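PDB 4ZV9: uncharacterized protein from Escherichia coli O157:H7, which is of unknown function but belongs to the dienelactone hydrolase family of alpha/beta-hydrolase proteins and so probably acts as a hydrolase. Local coordinates for residues 15-20 against 30-35; 23-28 against 104-109; 50-55 against 86-91; 76-81 against 93-98. All blocks are in the same frame, centred on the assembly; numbering follows the deposited sequence. Where two conformers were deposited one is given.

Interaction 1: residues 15-20 against 30-35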
loop_
_atom_site.group_PDB
_atom_site.type_symbol
_atom_site.label_atom_id
_atom_site.label_comp_id
_atom_site.label_asym_id
_atom_site.label_seq_id
_atom_site.Cartn_x
_atom_site.Cartn_y
_atom_site.Cartn_z
ATOM N N GLU A 15 12.289 3.842 -11.782
ATOM C CA GLU A 15 11.920 4.684 -12.912
ATOM C C GLU A 15 10.458 5.040 -12.830
ATOM O O GLU A 15 9.671 4.282 -12.259
ATOM C CB GLU A 15 12.223 4.017 -14.271
ATOM C CG GLU A 15 11.378 2.788 -14.570
ATOM C CD GLU A 15 11.724 2.105 -15.885
ATOM O OE1 GLU A 15 12.336 2.747 -16.769
ATOM O OE2 GLU A 15 11.364 0.915 -16.021
ATOM N N TYR A 16 10.093 6.190 -13.396
ATOM C CA TYR A 16 8.678 6.562 -13.500
ATOM C C TYR A 16 8.155 5.943 -14.766
ATOM O O TYR A 16 8.863 5.870 -15.778
ATOM C CB TYR A 16 8.486 8.081 -13.512
ATOM C CG TYR A 16 8.861 8.711 -12.201
ATOM C CD1 TYR A 16 7.995 8.659 -11.109
ATOM C CD2 TYR A 16 10.082 9.353 -12.041
ATOM C CE1 TYR A 16 8.341 9.228 -9.897
ATOM C CE2 TYR A 16 10.436 9.924 -10.838
ATOM C CZ TYR A 16 9.574 9.823 -9.753
ATOM O OH TYR A 16 9.950 10.378 -8.569
ATOM N N ILE A 17 6.924 5.459 -14.709
ATOM C CA ILE A 17 6.280 4.855 -15.853
ATOM C C ILE A 17 4.871 5.390 -15.930
ATOM O O ILE A 17 4.429 6.127 -15.043
ATOM C CB ILE A 17 6.180 3.316 -15.727
ATOM C CG1 ILE A 17 5.280 2.908 -14.547
ATOM C CG2 ILE A 17 7.561 2.691 -15.597
ATOM C CD1 ILE A 17 4.835 1.458 -14.615
ATOM N N THR A 18 4.170 5.019 -16.985
ATOM C CA THR A 18 2.741 5.299 -17.061
ATOM C C THR A 18 2.060 3.959 -17.310
ATOM O O THR A 18 2.651 3.078 -17.921
ATOM C CB THR A 18 2.361 6.299 -18.166
ATOM O OG1 THR A 18 2.572 5.711 -19.443
ATOM C CG2 THR A 18 3.188 7.580 -18.065
ATOM N N TYR A 19 0.822 3.802 -16.835
ATOM C CA TYR A 19 0.068 2.573 -17.085
ATOM C C TYR A 19 -1.397 2.949 -17.304
ATOM O O TYR A 19 -1.826 4.021 -16.873
ATOM C CB TYR A 19 0.238 1.599 -15.909
ATOM C CG TYR A 19 -0.386 2.080 -14.622
ATOM C CD1 TYR A 19 0.327 2.867 -13.722
ATOM C CD2 TYR A 19 -1.706 1.769 -14.313
ATOM C CE1 TYR A 19 -0.257 3.310 -12.543
ATOM C CE2 TYR A 19 -2.290 2.213 -13.138
ATOM C CZ TYR A 19 -1.561 2.979 -12.259
ATOM O OH TYR A 19 -2.154 3.440 -11.115
ATOM N N PRO A 20 -2.167 2.088 -17.974
ATOM C CA PRO A 20 -3.552 2.444 -18.241
ATOM C C PRO A 20 -4.519 2.211 -17.084
ATOM O O PRO A 20 -4.440 1.193 -16.381
ATOM C CB PRO A 20 -3.911 1.562 -19.443
ATOM C CG PRO A 20 -3.055 0.357 -19.282
ATOM C CD PRO A 20 -1.788 0.812 -18.609
ATOM N N GLY A 30 3.337 6.359 -12.400
ATOM C CA GLY A 30 3.704 5.621 -11.207
ATOM C C GLY A 30 5.215 5.467 -11.075
ATOM O O GLY A 30 5.940 5.538 -12.068
ATOM N N TYR A 31 5.673 5.293 -9.842
ATOM C CA TYR A 31 7.071 5.058 -9.528
ATOM C C TYR A 31 7.268 3.548 -9.414
ATOM O O TYR A 31 6.704 2.896 -8.510
ATOM C CB TYR A 31 7.400 5.762 -8.218
ATOM C CG TYR A 31 8.853 5.743 -7.774
ATOM C CD1 TYR A 31 9.852 6.334 -8.540
ATOM C CD2 TYR A 31 9.205 5.220 -6.533
ATOM C CE1 TYR A 31 11.163 6.380 -8.083
ATOM C CE2 TYR A 31 10.511 5.268 -6.073
ATOM C CZ TYR A 31 11.484 5.814 -6.849
ATOM O OH TYR A 31 12.783 5.840 -6.377
ATOM N N LEU A 32 7.995 2.973 -10.363
ATOM C CA LEU A 32 8.228 1.540 -10.412
ATOM C C LEU A 32 9.655 1.235 -9.941
ATOM O O LEU A 32 10.606 1.769 -10.516
ATOM C CB LEU A 32 8.068 1.047 -11.855
ATOM C CG LEU A 32 8.252 -0.457 -12.131
ATOM C CD1 LEU A 32 7.083 -1.239 -11.575
ATOM C CD2 LEU A 32 8.344 -0.704 -13.635
ATOM N N VAL A 33 9.808 0.369 -8.932
ATOM C CA VAL A 33 11.130 0.005 -8.444
ATOM C C VAL A 33 11.304 -1.510 -8.464
ATOM O O VAL A 33 10.463 -2.231 -7.929
ATOM C CB VAL A 33 11.396 0.500 -7.008
ATOM C CG1 VAL A 33 12.891 0.428 -6.710
ATOM C CG2 VAL A 33 10.917 1.932 -6.825
ATOM N N LYS A 34 12.403 -1.985 -9.054
ATOM C CA LYS A 34 12.701 -3.417 -9.159
ATOM C C LYS A 34 14.018 -3.745 -8.479
ATOM O O LYS A 34 14.892 -2.876 -8.378
ATOM C CB LYS A 34 12.918 -3.807 -10.619
ATOM C CG LYS A 34 11.794 -3.496 -11.565
ATOM C CD LYS A 34 12.241 -3.686 -13.009
ATOM C CE LYS A 34 11.086 -3.388 -13.943
ATOM N NZ LYS A 34 11.487 -3.346 -15.371
ATOM N N PRO A 35 14.191 -5.004 -8.043
ATOM C CA PRO A 35 15.508 -5.433 -7.598
ATOM C C PRO A 35 16.444 -5.320 -8.808
ATOM O O PRO A 35 16.047 -5.684 -9.918
ATOM C CB PRO A 35 15.300 -6.914 -7.209
ATOM C CG PRO A 35 13.845 -7.039 -6.930
ATOM C CD PRO A 35 13.162 -6.037 -7.831
#

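Interaction 2: residues 23-28 against 104-109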
loop_
_atom_site.group_PDB
_atom_site.type_symbol
_atom_site.label_atom_id
_atom_site.label_comp_id
_atom_site.label_asym_id
_atom_site.label_seq_id
_atom_site.Cartn_x
_atom_site.Cartn_y
_atom_site.Cartn_z
ATOM N N ASN A 23 -10.909 3.054 -16.205
ATOM C CA ASN A 23 -12.033 3.463 -15.356
ATOM C C ASN A 23 -11.603 4.478 -14.306
ATOM O O ASN A 23 -12.362 4.814 -13.411
ATOM C CB ASN A 23 -12.614 2.234 -14.677
ATOM C CG ASN A 23 -13.040 1.189 -15.679
ATOM O OD1 ASN A 23 -12.581 0.058 -15.629
ATOM N ND2 ASN A 23 -13.875 1.575 -16.625
ATOM N N GLY A 24 -10.382 4.978 -14.443
ATOM C CA GLY A 24 -9.849 5.978 -13.543
ATOM C C GLY A 24 -9.441 7.197 -14.342
ATOM O O GLY A 24 -10.255 7.759 -15.075
ATOM N N HIS A 25 -8.170 7.572 -14.261
ATOM C CA HIS A 25 -7.712 8.788 -14.937
ATOM C C HIS A 25 -6.963 8.554 -16.250
ATOM O O HIS A 25 -6.201 9.407 -16.680
ATOM C CB HIS A 25 -6.890 9.626 -13.958
ATOM C CG HIS A 25 -7.698 10.137 -12.805
ATOM N ND1 HIS A 25 -7.684 9.539 -11.561
ATOM C CD2 HIS A 25 -8.586 11.158 -12.722
ATOM C CE1 HIS A 25 -8.510 10.185 -10.755
ATOM N NE2 HIS A 25 -9.059 11.181 -11.432
ATOM N N GLY A 26 -7.197 7.413 -16.896
ATOM C CA GLY A 26 -6.559 7.121 -18.179
ATOM C C GLY A 26 -5.116 6.650 -18.053
ATOM O O GLY A 26 -4.873 5.576 -17.520
ATOM N N GLU A 27 -4.157 7.428 -18.552
ATOM C CA GLU A 27 -2.754 7.038 -18.459
ATOM C C GLU A 27 -2.200 7.605 -17.170
ATOM O O GLU A 27 -1.966 8.800 -17.094
ATOM C CB GLU A 27 -1.921 7.570 -19.632
ATOM C CG GLU A 27 -2.185 6.936 -20.992
ATOM C CD GLU A 27 -2.081 5.418 -20.969
ATOM O OE1 GLU A 27 -1.053 4.881 -20.510
ATOM O OE2 GLU A 27 -3.032 4.756 -21.413
ATOM N N VAL A 28 -1.930 6.734 -16.200
ATOM C CA VAL A 28 -1.505 7.142 -14.876
ATOM C C VAL A 28 0.004 6.940 -14.650
ATOM O O VAL A 28 0.558 5.892 -14.966
ATOM C CB VAL A 28 -2.258 6.347 -13.804
ATOM C CG1 VAL A 28 -1.847 6.775 -12.401
ATOM C CG2 VAL A 28 -3.765 6.517 -13.983
HETATM N N MSE A 104 -9.489 5.557 -6.654
HETATM C CA MSE A 104 -9.403 4.175 -6.187
HETATM C C MSE A 104 -9.173 3.263 -7.363
HETATM O O MSE A 104 -8.345 2.355 -7.290
HETATM C CB MSE A 104 -10.681 3.777 -5.457
HETATM C CG MSE A 104 -10.613 2.337 -4.985
HETATM SE SE MSE A 104 -12.366 1.847 -4.225
HETATM C CE MSE A 104 -13.409 1.829 -5.910
ATOM N N ASN A 105 -9.883 3.505 -8.462
ATOM C CA ASN A 105 -9.708 2.700 -9.675
ATOM C C ASN A 105 -8.287 2.709 -10.232
ATOM O O ASN A 105 -7.851 1.719 -10.819
ATOM C CB ASN A 105 -10.730 3.077 -10.749
ATOM C CG ASN A 105 -12.133 2.545 -10.428
ATOM O OD1 ASN A 105 -12.303 1.706 -9.549
ATOM N ND2 ASN A 105 -13.129 3.043 -11.130
ATOM N N ASP A 106 -7.584 3.827 -10.075
ATOM C CA ASP A 106 -6.206 3.917 -10.512
ATOM C C ASP A 106 -5.371 2.896 -9.776
ATOM O O ASP A 106 -4.472 2.297 -10.361
ATOM C CB ASP A 106 -5.622 5.327 -10.277
ATOM C CG ASP A 106 -6.170 6.375 -11.239
ATOM O OD1 ASP A 106 -6.785 6.028 -12.274
ATOM O OD2 ASP A 106 -6.002 7.581 -10.932
ATOM N N PHE A 107 -5.616 2.725 -8.481
ATOM C CA PHE A 107 -4.853 1.749 -7.699
ATOM C C PHE A 107 -5.239 0.318 -8.049
ATOM O O PHE A 107 -4.381 -0.561 -8.113
ATOM C CB PHE A 107 -4.950 2.039 -6.194
ATOM C CG PHE A 107 -4.341 3.355 -5.810
ATOM C CD1 PHE A 107 -2.975 3.504 -5.787
ATOM C CD2 PHE A 107 -5.136 4.453 -5.518
ATOM C CE1 PHE A 107 -2.403 4.718 -5.490
ATOM C CE2 PHE A 107 -4.571 5.672 -5.222
ATOM C CZ PHE A 107 -3.201 5.809 -5.200
ATOM N N PHE A 108 -6.522 0.096 -8.317
ATOM C CA PHE A 108 -6.999 -1.208 -8.779
ATOM C C PHE A 108 -6.357 -1.536 -10.131
ATOM O O PHE A 108 -5.892 -2.653 -10.345
ATOM C CB PHE A 108 -8.531 -1.208 -8.881
ATOM C CG PHE A 108 -9.254 -1.292 -7.550
ATOM C CD1 PHE A 108 -8.581 -1.185 -6.338
ATOM C CD2 PHE A 108 -10.638 -1.365 -7.522
ATOM C CE1 PHE A 108 -9.268 -1.232 -5.123
ATOM C CE2 PHE A 108 -11.333 -1.423 -6.312
ATOM C CZ PHE A 108 -10.644 -1.342 -5.112
ATOM N N ALA A 109 -6.278 -0.543 -11.017
ATOM C CA ALA A 109 -5.661 -0.724 -12.329
ATOM C C ALA A 109 -4.157 -1.049 -12.199
ATOM O O ALA A 109 -3.603 -1.776 -13.010
ATOM C CB ALA A 109 -5.853 0.515 -13.182
HETATM O O HOH W 1 -9.091 1.996 -13.946
#

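Interaction 3: residues 50-55 against 86-91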
loop_
_atom_site.group_PDB
_atom_site.type_symbol
_atom_site.label_atom_id
_atom_site.label_comp_id
_atom_site.label_asym_id
_atom_site.label_seq_id
_atom_site.Cartn_x
_atom_site.Cartn_y
_atom_site.Cartn_z
ATOM N N GLU A 50 -0.675 7.958 1.108
ATOM C CA GLU A 50 -1.598 8.481 2.104
ATOM C C GLU A 50 -2.575 9.482 1.446
ATOM O O GLU A 50 -2.908 9.350 0.253
ATOM C CB GLU A 50 -0.776 9.077 3.281
ATOM C CG GLU A 50 0.156 8.062 3.955
ATOM C CD GLU A 50 1.091 8.666 5.011
ATOM O OE1 GLU A 50 1.772 9.652 4.704
ATOM O OE2 GLU A 50 1.202 8.122 6.132
ATOM N N ASN A 51 -3.001 10.501 2.183
ATOM C CA ASN A 51 -3.953 11.488 1.664
ATOM C C ASN A 51 -3.331 12.722 1.012
ATOM O O ASN A 51 -3.989 13.765 0.890
ATOM C CB ASN A 51 -4.894 11.945 2.782
ATOM C CG ASN A 51 -4.171 12.616 3.936
ATOM O OD1 ASN A 51 -2.959 12.551 4.054
ATOM N ND2 ASN A 51 -4.934 13.235 4.822
ATOM N N ARG A 52 -2.082 12.625 0.581
ATOM C CA ARG A 52 -1.412 13.771 -0.008
ATOM C C ARG A 52 -0.514 13.433 -1.198
ATOM O O ARG A 52 0.485 14.108 -1.430
ATOM C CB ARG A 52 -0.638 14.511 1.079
ATOM C CG ARG A 52 0.255 13.634 1.947
ATOM C CD ARG A 52 0.130 14.112 3.359
ATOM N NE ARG A 52 1.141 13.607 4.287
ATOM C CZ ARG A 52 0.930 12.728 5.252
ATOM N NH1 ARG A 52 -0.274 12.179 5.408
ATOM N NH2 ARG A 52 1.934 12.391 6.059
ATOM N N GLY A 53 -0.889 12.396 -1.945
ATOM C CA GLY A 53 -0.182 12.007 -3.158
ATOM C C GLY A 53 1.136 11.276 -2.949
ATOM O O GLY A 53 1.485 10.874 -1.834
ATOM N N LEU A 54 1.876 11.140 -4.041
ATOM C CA LEU A 54 3.095 10.375 -4.076
ATOM C C LEU A 54 4.269 11.230 -3.634
ATOM O O LEU A 54 4.911 11.872 -4.463
ATOM C CB LEU A 54 3.310 9.847 -5.495
ATOM C CG LEU A 54 4.535 8.940 -5.689
ATOM C CD1 LEU A 54 4.469 7.728 -4.788
ATOM C CD2 LEU A 54 4.635 8.517 -7.145
ATOM N N ASN A 55 4.509 11.273 -2.329
ATOM C CA ASN A 55 5.545 12.123 -1.767
ATOM C C ASN A 55 6.836 11.321 -1.544
ATOM O O ASN A 55 6.848 10.113 -1.761
ATOM C CB ASN A 55 5.027 12.867 -0.508
ATOM C CG ASN A 55 4.785 11.959 0.696
ATOM O OD1 ASN A 55 5.039 10.764 0.678
ATOM N ND2 ASN A 55 4.266 12.558 1.763
ATOM N N GLY A 86 4.882 19.298 -4.110
ATOM C CA GLY A 86 6.102 19.637 -3.393
ATOM C C GLY A 86 5.959 19.763 -1.892
ATOM O O GLY A 86 6.974 19.794 -1.168
ATOM N N ASN A 87 4.718 19.909 -1.428
ATOM C CA ASN A 87 4.437 19.964 0.003
ATOM C C ASN A 87 3.145 19.225 0.333
ATOM O O ASN A 87 2.208 19.195 -0.468
ATOM C CB ASN A 87 4.382 21.395 0.534
ATOM C CG ASN A 87 3.261 22.190 -0.072
ATOM O OD1 ASN A 87 2.177 22.266 0.502
ATOM N ND2 ASN A 87 3.512 22.814 -1.237
ATOM N N ASP A 88 3.107 18.677 1.542
ATOM C CA ASP A 88 1.986 17.868 1.975
ATOM C C ASP A 88 0.663 18.625 2.131
ATOM O O ASP A 88 -0.389 18.060 1.854
ATOM C CB ASP A 88 2.350 17.127 3.265
ATOM C CG ASP A 88 3.225 15.898 3.016
ATOM O OD1 ASP A 88 3.663 15.646 1.868
ATOM O OD2 ASP A 88 3.491 15.186 4.004
ATOM N N ASP A 89 0.707 19.889 2.554
ATOM C CA ASP A 89 -0.525 20.678 2.697
ATOM C C ASP A 89 -1.248 20.832 1.353
ATOM O O ASP A 89 -2.465 20.653 1.260
ATOM C CB ASP A 89 -0.231 22.075 3.272
ATOM C CG ASP A 89 0.098 22.054 4.765
ATOM O OD1 ASP A 89 -0.273 21.080 5.458
ATOM O OD2 ASP A 89 0.693 23.042 5.257
ATOM N N LYS A 90 -0.507 21.208 0.315
ATOM C CA LYS A 90 -1.105 21.371 -0.998
ATOM C C LYS A 90 -1.508 19.994 -1.535
ATOM O O LYS A 90 -2.550 19.862 -2.179
ATOM C CB LYS A 90 -0.148 22.073 -1.954
ATOM C CG LYS A 90 -0.749 22.405 -3.308
ATOM C CD LYS A 90 -1.873 23.408 -3.190
ATOM C CE LYS A 90 -2.400 23.792 -4.560
ATOM N NZ LYS A 90 -3.426 24.866 -4.464
ATOM N N GLY A 91 -0.712 18.976 -1.228
ATOM C CA GLY A 91 -1.016 17.616 -1.644
ATOM C C GLY A 91 -2.366 17.184 -1.095
ATOM O O GLY A 91 -3.169 16.604 -1.815
HETATM O O HOH W 2 4.676 12.848 4.901
#

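Interaction 4: residues 76-81 against 93-98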
loop_
_atom_site.group_PDB
_atom_site.type_symbol
_atom_site.label_atom_id
_atom_site.label_comp_id
_atom_site.label_asym_id
_atom_site.label_seq_id
_atom_site.Cartn_x
_atom_site.Cartn_y
_atom_site.Cartn_z
ATOM N N ASP A 76 0.757 7.549 -8.721
ATOM C CA ASP A 76 0.555 8.927 -8.306
ATOM C C ASP A 76 -0.917 9.336 -8.449
ATOM O O ASP A 76 -1.423 9.613 -9.554
ATOM C CB ASP A 76 1.426 9.883 -9.120
ATOM C CG ASP A 76 1.419 11.296 -8.558
ATOM O OD1 ASP A 76 0.722 11.566 -7.547
ATOM O OD2 ASP A 76 2.118 12.130 -9.150
ATOM N N GLY A 77 -1.590 9.413 -7.315
ATOM C CA GLY A 77 -3.010 9.762 -7.277
ATOM C C GLY A 77 -3.305 11.208 -7.615
ATOM O O GLY A 77 -4.467 11.582 -7.801
ATOM N N LEU A 78 -2.261 12.034 -7.665
ATOM C CA LEU A 78 -2.423 13.430 -8.056
ATOM C C LEU A 78 -2.044 13.672 -9.503
ATOM O O LEU A 78 -1.936 14.823 -9.927
ATOM C CB LEU A 78 -1.588 14.329 -7.148
ATOM C CG LEU A 78 -1.985 14.302 -5.670
ATOM C CD1 LEU A 78 -1.145 15.302 -4.884
ATOM C CD2 LEU A 78 -3.476 14.609 -5.495
ATOM N N ASN A 79 -1.880 12.607 -10.284
ATOM C CA ASN A 79 -1.423 12.776 -11.660
ATOM C C ASN A 79 -2.361 13.605 -12.521
ATOM O O ASN A 79 -1.913 14.282 -13.445
ATOM C CB ASN A 79 -1.152 11.434 -12.317
ATOM C CG ASN A 79 -0.371 11.575 -13.618
ATOM O OD1 ASN A 79 0.631 12.303 -13.693
ATOM N ND2 ASN A 79 -0.800 10.864 -14.629
ATOM N N SER A 80 -3.655 13.584 -12.212
ATOM C CA SER A 80 -4.630 14.341 -12.992
ATOM C C SER A 80 -4.637 15.843 -12.668
ATOM O O SER A 80 -5.278 16.612 -13.371
ATOM C CB SER A 80 -6.046 13.785 -12.770
ATOM O OG SER A 80 -6.469 13.918 -11.421
ATOM N N VAL A 81 -3.986 16.242 -11.575
ATOM C CA VAL A 81 -3.970 17.641 -11.152
ATOM C C VAL A 81 -2.534 18.157 -10.978
ATOM O O VAL A 81 -2.267 18.967 -10.088
ATOM C CB VAL A 81 -4.825 17.864 -9.871
ATOM C CG1 VAL A 81 -6.319 17.706 -10.172
ATOM C CG2 VAL A 81 -4.426 16.916 -8.743
ATOM N N GLU A 93 -4.915 19.118 -0.049
ATOM C CA GLU A 93 -5.939 19.909 -0.700
ATOM C C GLU A 93 -6.262 19.394 -2.102
ATOM O O GLU A 93 -7.424 19.264 -2.472
ATOM C CB GLU A 93 -5.458 21.358 -0.762
ATOM C CG GLU A 93 -6.318 22.267 -1.615
ATOM C CD GLU A 93 -5.739 23.669 -1.699
ATOM O OE1 GLU A 93 -4.872 24.013 -0.853
ATOM O OE2 GLU A 93 -6.150 24.425 -2.600
ATOM N N LEU A 94 -5.232 19.072 -2.870
ATOM C CA LEU A 94 -5.429 18.559 -4.221
ATOM C C LEU A 94 -6.105 17.193 -4.221
ATOM O O LEU A 94 -6.982 16.939 -5.050
ATOM C CB LEU A 94 -4.102 18.469 -4.993
ATOM C CG LEU A 94 -3.482 19.812 -5.391
ATOM C CD1 LEU A 94 -2.094 19.600 -5.991
ATOM C CD2 LEU A 94 -4.362 20.581 -6.368
ATOM N N GLN A 95 -5.699 16.305 -3.313
ATOM C CA GLN A 95 -6.249 14.944 -3.330
ATOM C C GLN A 95 -7.755 14.969 -3.056
ATOM O O GLN A 95 -8.495 14.166 -3.609
ATOM C CB GLN A 95 -5.484 14.013 -2.383
ATOM C CG GLN A 95 -5.880 12.556 -2.547
ATOM C CD GLN A 95 -4.855 11.577 -1.985
ATOM O OE1 GLN A 95 -3.652 11.734 -2.168
ATOM N NE2 GLN A 95 -5.339 10.536 -1.332
ATOM N N GLN A 96 -8.203 15.921 -2.241
ATOM C CA GLN A 96 -9.634 16.116 -1.977
ATOM C C GLN A 96 -10.457 16.479 -3.211
ATOM O O GLN A 96 -11.639 16.179 -3.268
ATOM C CB GLN A 96 -9.838 17.242 -0.968
ATOM C CG GLN A 96 -9.523 16.860 0.454
ATOM C CD GLN A 96 -9.716 18.022 1.405
ATOM O OE1 GLN A 96 -9.768 19.192 0.994
ATOM N NE2 GLN A 96 -9.788 17.712 2.693
ATOM N N GLN A 97 -9.825 17.109 -4.192
ATOM C CA GLN A 97 -10.500 17.521 -5.413
ATOM C C GLN A 97 -10.594 16.389 -6.434
ATOM O O GLN A 97 -11.321 16.509 -7.405
ATOM C CB GLN A 97 -9.760 18.693 -6.062
ATOM C CG GLN A 97 -9.576 19.933 -5.190
ATOM C CD GLN A 97 -8.545 20.921 -5.753
ATOM O OE1 GLN A 97 -8.056 20.771 -6.880
ATOM N NE2 GLN A 97 -8.220 21.951 -4.964
ATOM N N VAL A 98 -9.849 15.311 -6.240
ATOM C CA VAL A 98 -9.846 14.208 -7.193
ATOM C C VAL A 98 -11.070 13.317 -6.936
ATOM O O VAL A 98 -11.405 13.040 -5.786
ATOM C CB VAL A 98 -8.545 13.370 -7.076
ATOM C CG1 VAL A 98 -8.550 12.192 -8.053
ATOM C CG2 VAL A 98 -7.316 14.232 -7.345
#

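Interaction 1: residues 15-20 against 30-35
E15 and I17 pair with L32 and G30 across an antiparallel hairpin, each of the two hydrogen-bonded pairs closed by two backbone bonds, among them L32 N to E15 O at 2.8 Å and I17 N to G30 O at 2.8 Å, while Y16 faces Y31 in the non-hydrogen-bonded pair between them. The short strand segments are strongly twisted, their directions 124° apart. Y16 and Y31 share one face of the sheet. CD1 of Y31 sits over a face of the Y16 ring, displaced toward its rim, with Y16 CE1 3.5 Å from Y31 CD1; the planes meet at 44°, an oblique pairing. CG of Y31 is anti to the backbone N (chi1 -175°), and CD1 of the ring then lies over Y16. Each hydroxyl is hydrogen-bonded outside the hairpin, that of Y16 to E59 and that of Y31 to R63. On the other face I17 CG2 rests 4.0 Å from L32 CD2. The side chain of E15 lies beside that of L32, pointing the same way, and its OE2 stays 4.3 Å from K34 NZ, near but not in contact; the ammonium is bonded to Q119 and Y117. The hairpin is thus fastened by its backbone, with charge attraction probably a minor supplement.

Interaction 2: residues 23-28 against 104-109
D106 reaches from helix 100-116 to H25 and takes two hydrogen bonds from that one residue, one on each carboxylate oxygen. OD1 accepts the backbone N of H25 through its syn lone pair, at 2.9 Å, and it is also hydrogen-bonded to the hydroxyl of S21. OD2 accepts ND1 of H25 at 2.7 Å in a nearly straight bond; the oxygen lies in the plane of the imidazole at its edge, although ring and carboxylate planes are 60° apart. The ring reaches it because CG of H25 lies beside the backbone N (chi1 -65°), turning ND1 to the same carboxylate that holds the main chain. CA of G24 and CG2 of V28 close in on OD1, the latter at 3.5 Å. From the preceding residue of the helix, N105 ND2 donates to N23 O at 3.0 Å: the acceptor is in the amide plane, yet the donor stands 52° out of the carbonyl plane. A water accepts from N23 N and gives a weak bond to N105 O, while N23 OD1 binds a glycerol molecule. With both oxygens of D106 engaged, the carboxylate is fixed in rotation and pins the turn between strands 12-21 and 28-35 to the helix, an arrangement that would favour a charged aspartate.

Interaction 3: residues 50-55 against 86-91
The guanidinium of R52 is engaged at its edge by D88, whose OD2 lies near its plane 2.8 Å from NE. At another part of that edge, NH1 donates to N51 OD1 at 3.0 Å, almost exactly in plane. E50 approaches differently: its OE1 is 3.1 Å from R52 NH2 but well out of the guanidinium plane, so this salt bridge is one of charge and no N-H is aimed at it. The planes of guanidinium and D88 carboxylate are 72° apart, and NE comes to OD2 from above the carboxylate plane. The amide of N55 is turned only 23° from that carboxylate. Its ND2 gives OD1 of D88 a nearly straight bond of 3.1 Å, reaching the syn side with the oxygen in the amide plane. Y84 also bonds OD1 through its hydroxyl, and a water links OD2 to R52 NH2, so both oxygens of D88 have more than one partner. A bend in the R52 chain at chi2 (-140°) folds CD against the aspartate, bringing NE to OD2. The backbones also come together, where CA of R52 is 3.7 Å from C of G91; the carbonyl O of R52 is buried there with no partner in the model. D88 opens helix 88-97 directly after N87, whose OD1 caps K90 N. The whole is a salt-bridge network of E50, R52 and D88 joining that helix to the loop that follows strand 42-48 and leads into helix 56-67, within an alpha/beta-hydrolase fold.

Interaction 4: residues 76-81 against 93-98
L78 meets the helix with CG beside its backbone N (chi1 -63°) and a straight continuation at chi2 (-176°), a shape that lays CD2 against the main chain between L94 and Q95. In V98, CG1 is anti to the backbone N (chi1 179°) and CG2, beside that N, faces the loop. The L78 methyl CD2 comes closest to the backbone of Q95, 3.5 Å from its CA, with CB of Q95 3.8 Å from the same methyl and CB of L94 close by. V81 and L94 run antiparallel alongside one another, CG2 of V81 lying 4.1 Å from L94 CB. The same V81 methyl lies 4.2 Å from V98 CG2, where the two side chains cross at a slant. V98 also leans on the backbone, its CG2 being 3.9 Å from G77 O, and touches OG of S80 more distantly.

The loop that presents these groups leaves strand 71-75 through a type I beta turn from D76 to N79, in the alpha/beta arrangement of the dienelactone hydrolase family. Inside it D76 makes an Asx turn: OD1 accepts L78 N at 3.0 Å, with the donor well above the carboxylate plane, a bond at the backbone N of the very residue that packs on the helix. The polar end of Q95 turns to another loop, its OE1 accepting from G53 N and its NE2 donating to E50 O. V98 also packs on H25 and on L103 of helix 100-116, and G77 N is bonded to NE2 of H49.

In the fold
Interaction 1 lies at the outer strand of the mixed sheet and relies on main-chain bonding, whereas interactions 2 and 3 use carboxylates, D106 and D88, to fasten loops to helices, and interaction 4 is apolar. Interaction 3 is the most fully buried; the other three are partly buried. Interactions 3 and 4 share helix 88-97, with centres 9 Å apart, and Q95 joins them by bonds to the 50-55 loop. Interaction 2 meets interaction 1 through Y19, whose hydroxyl reaches D106 O, and meets interaction 4 where H25 packs against V98 and S80. Interaction 1 touches interaction 3 more lightly, Y31 resting on L54.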